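Local coordinates for protein arsenite methyltransferase (Chlamydomonas reinhardtii, PDB 5EVJ) that probably methylates trivalent arsenic bound to glutathione, using S-adenosyl-L-methionine as methyl donor, to give mono-, di- and trimethylated products, at residues Leu283-Gly288 against Ala344-Gln349. The protein carries 15 engineered substitutions. Numbering follows the deposited sequence.
Engineered in segment 283-288: Ala-284 (natural residue Cys).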
ATOM      1  N   LEU A 283       0.477   5.856 -19.848  1.00 23.15           N
ATOM      2  CA  LEU A 283       0.667   4.622 -20.652  1.00 25.69           C
ATOM      3  C   LEU A 283       2.068   4.148 -20.353  1.00 25.25           C
ATOM      4  O   LEU A 283       2.910   4.945 -19.912  1.00 26.85           O
ATOM      5  CB  LEU A 283       0.545   4.898 -22.171  1.00 24.20           C
ATOM      6  CG  LEU A 283      -0.881   5.247 -22.723  1.00 26.11           C
ATOM      7  CD1 LEU A 283      -0.750   5.680 -24.190  1.00 26.81           C
ATOM      8  CD2 LEU A 283      -1.926   4.134 -22.617  1.00 21.20           C
ATOM      9  N   ALA A 284       2.330   2.872 -20.649  1.00 19.93           N
ATOM     10  CA  ALA A 284       3.667   2.362 -20.696  1.00 19.13           C
ATOM     11  C   ALA A 284       4.350   2.996 -21.907  1.00 20.09           C
ATOM     12  O   ALA A 284       3.938   2.737 -23.045  1.00 21.97           O
ATOM     13  CB  ALA A 284       3.591   0.810 -20.851  1.00 18.48           C
ATOM     14  N   GLU A 285       5.375   3.831 -21.683  1.00 20.43           N
ATOM     15  CA  GLU A 285       6.043   4.594 -22.725  1.00 20.88           C
ATOM     16  C   GLU A 285       7.453   4.080 -22.815  1.00 23.53           C
ATOM     17  O   GLU A 285       8.094   3.764 -21.790  1.00 24.00           O
ATOM     18  CB  GLU A 285       6.138   6.101 -22.372  1.00 21.11           C
ATOM     19  CG  GLU A 285       4.789   6.832 -22.289  1.00 24.48           C
ATOM     20  CD  GLU A 285       4.063   6.917 -23.653  1.00 28.22           C
ATOM     21  OE1 GLU A 285       4.640   6.466 -24.701  1.00 30.62           O
ATOM     22  OE2 GLU A 285       2.911   7.439 -23.707  1.00 23.49           O
ATOM     23  N   ASP A 286       7.997   4.071 -24.025  1.00 23.74           N
ATOM     24  CA  ASP A 286       9.247   3.344 -24.255  1.00 22.51           C
ATOM     25  C   ASP A 286      10.430   4.290 -24.309  1.00 22.08           C
ATOM     26  O   ASP A 286      10.588   4.969 -25.291  1.00 24.03           O
ATOM     27  CB  ASP A 286       9.147   2.610 -25.604  1.00 24.37           C
ATOM     28  CG  ASP A 286      10.327   1.568 -25.833  1.00 28.58           C
ATOM     29  OD1 ASP A 286      11.370   1.608 -25.078  1.00 25.65           O
ATOM     30  OD2 ASP A 286      10.141   0.684 -26.741  1.00 30.28           O
ATOM     31  N   TYR A 287      11.290   4.311 -23.310  1.00 21.23           N
ATOM     32  CA  TYR A 287      12.508   5.101 -23.422  1.00 23.35           C
ATOM     33  C   TYR A 287      13.762   4.202 -23.581  1.00 25.46           C
ATOM     34  O   TYR A 287      14.896   4.687 -23.444  1.00 27.73           O
ATOM     35  CB  TYR A 287      12.648   6.030 -22.199  1.00 25.61           C
ATOM     36  CG  TYR A 287      11.477   6.929 -22.021  1.00 25.20           C
ATOM     37  CD1 TYR A 287      11.349   8.077 -22.773  1.00 27.69           C
ATOM     38  CD2 TYR A 287      10.466   6.618 -21.105  1.00 28.74           C
ATOM     39  CE1 TYR A 287      10.237   8.906 -22.628  1.00 29.40           C
ATOM     40  CE2 TYR A 287       9.381   7.433 -20.945  1.00 26.87           C
ATOM     41  CZ  TYR A 287       9.264   8.570 -21.737  1.00 28.31           C
ATOM     42  OH  TYR A 287       8.187   9.402 -21.593  1.00 34.40           O
ATOM     43  N   GLY A 288      13.561   2.927 -23.918  1.00 25.36           N
ATOM     44  CA  GLY A 288      14.682   1.997 -24.082  1.00 32.09           C
ATOM     45  C   GLY A 288      15.510   1.699 -22.826  1.00 35.41           C
ATOM     46  O   GLY A 288      16.727   1.361 -22.931  1.00 36.49           O
ATOM     47  N   ALA A 344      16.223  10.486 -22.426  1.00 33.95           N
ATOM     48  CA  ALA A 344      16.543  11.500 -23.474  1.00 32.20           C
ATOM     49  C   ALA A 344      15.925  11.219 -24.848  1.00 31.34           C
ATOM     50  O   ALA A 344      15.826  12.111 -25.709  1.00 37.83           O
ATOM     51  CB  ALA A 344      18.048  11.778 -23.587  1.00 29.83           C
ATOM     52  N   VAL A 345      15.519   9.987 -25.074  1.00 30.75           N
ATOM     53  CA  VAL A 345      15.006   9.660 -26.376  1.00 29.38           C
ATOM     54  C   VAL A 345      13.825   8.820 -26.151  1.00 29.23           C
ATOM     55  O   VAL A 345      13.912   7.819 -25.453  1.00 27.81           O
ATOM     56  CB  VAL A 345      16.007   8.886 -27.321  1.00 33.35           C
ATOM     57  CG1 VAL A 345      15.282   8.572 -28.639  1.00 27.06           C
ATOM     58  CG2 VAL A 345      17.330   9.682 -27.576  1.00 23.37           C
ATOM     59  N   HIS A 346      12.718   9.238 -26.769  1.00 29.46           N
ATOM     60  CA  HIS A 346      11.463   8.489 -26.694  1.00 29.98           C
ATOM     61  C   HIS A 346      11.294   7.626 -27.941  1.00 32.13           C
ATOM     62  O   HIS A 346      11.479   8.104 -29.100  1.00 33.82           O
ATOM     63  CB  HIS A 346      10.306   9.515 -26.515  1.00 28.67           C
ATOM     64  CG  HIS A 346       8.934   8.934 -26.552  1.00 23.05           C
ATOM     65  ND1 HIS A 346       8.424   8.161 -25.534  1.00 26.26           N
ATOM     66  CD2 HIS A 346       7.947   9.056 -27.459  1.00 22.53           C
ATOM     67  CE1 HIS A 346       7.190   7.780 -25.836  1.00 24.04           C
ATOM     68  NE2 HIS A 346       6.885   8.318 -27.003  1.00 27.26           N
ATOM     69  N   TYR A 347      10.880   6.385 -27.721  1.00 28.20           N
ATOM     70  CA  TYR A 347      10.794   5.416 -28.819  1.00 30.54           C
ATOM     71  C   TYR A 347       9.397   5.060 -29.217  1.00 33.74           C
ATOM     72  O   TYR A 347       9.198   4.364 -30.225  1.00 33.18           O
ATOM     73  CB  TYR A 347      11.565   4.085 -28.481  1.00 33.25           C
ATOM     74  CG  TYR A 347      13.054   4.317 -28.312  1.00 31.51           C
ATOM     75  CD1 TYR A 347      13.920   4.324 -29.413  1.00 32.57           C
ATOM     76  CD2 TYR A 347      13.583   4.569 -27.046  1.00 34.65           C
ATOM     77  CE1 TYR A 347      15.286   4.575 -29.236  1.00 42.44           C
ATOM     78  CE2 TYR A 347      14.936   4.833 -26.842  1.00 35.51           C
ATOM     79  CZ  TYR A 347      15.789   4.835 -27.921  1.00 46.10           C
ATOM     80  OH  TYR A 347      17.117   5.110 -27.661  1.00 52.91           O
ATOM     81  N   GLY A 348       8.405   5.461 -28.409  1.00 31.05           N
ATOM     82  CA  GLY A 348       7.072   5.063 -28.793  1.00 26.72           C
ATOM     83  C   GLY A 348       6.419   4.392 -27.639  1.00 26.53           C
ATOM     84  O   GLY A 348       6.907   4.441 -26.523  1.00 24.44           O
ATOM     85  N   GLN A 349       5.257   3.831 -27.882  1.00 23.78           N
ATOM     86  CA  GLN A 349       4.614   3.174 -26.831  1.00 24.48           C
ATOM     87  C   GLN A 349       5.270   1.789 -26.565  1.00 29.90           C
ATOM     88  O   GLN A 349       5.608   1.072 -27.501  1.00 31.57           O
ATOM     89  CB  GLN A 349       3.162   3.010 -27.217  1.00 23.38           C
ATOM     90  CG  GLN A 349       2.313   2.414 -26.089  1.00 19.91           C
ATOM     91  CD  GLN A 349       0.899   2.265 -26.543  1.00 23.57           C
ATOM     92  OE1 GLN A 349       0.465   2.889 -27.586  1.00 25.09           O
ATOM     93  NE2 GLN A 349       0.147   1.473 -25.817  1.00 20.94           N
TER
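Asp-286 and Tyr-347 meet through both backbone and side chain where two short, weakly bonded strand segments run antiparallel at the protein surface, outside the mixed seven-stranded methyltransferase sheet. The backbone of Asp-286 is gripped twice: its N gives a hydrogen bond to Gly-348 O (2.8 Å), and its O takes one from Tyr-347 N (2.8 Å). Beyond this, Glu-285 and Gln-349 form a non-hydrogen-bonded pair with diverging side chains, and Gln-349 sets CG against the carbonyl O of the engineered Ala-284, 3.5 Å away, the rest of its chain running on extended.

The Asp-286 carboxylate, turned away from the residue's own N by a chi1 of -169°, lies beside the base of Tyr-347, CG 3.9 Å from Tyr-347 CB, and OD1 accepts from Gly-288 N, an Asx turn. Were an alanine to stand here, the Gly-288 N-H would probably lose its acceptor and the turn would be freer to open. The Tyr-347 ring presents its edge to the chain, CE2 lying 3.4 Å from Tyr-287 O. At Gly-288, with positive phi, glycine fits doubly, since a CB would run into this ring.

On the other side of the backbone, His-346 is set between Glu-285 and Tyr-287. Glu-285, its chain bent at chi2 (-66°), curls back to bring OE1 to the imidazole edge, 3.1 Å from His-346 CE1, a C-H between two ring nitrogens that probably suits a carboxylate. The Tyr-287 ring leans obliquely against the imidazole, the planes 54° apart, while its hydroxyl is hydrogen-bonded to Glu-281. Gly-348 has backbone angles that would jam a CB against the preceding carbonyl; its N sits 3.5 Å above the plane of the His-346 ring, over its centre.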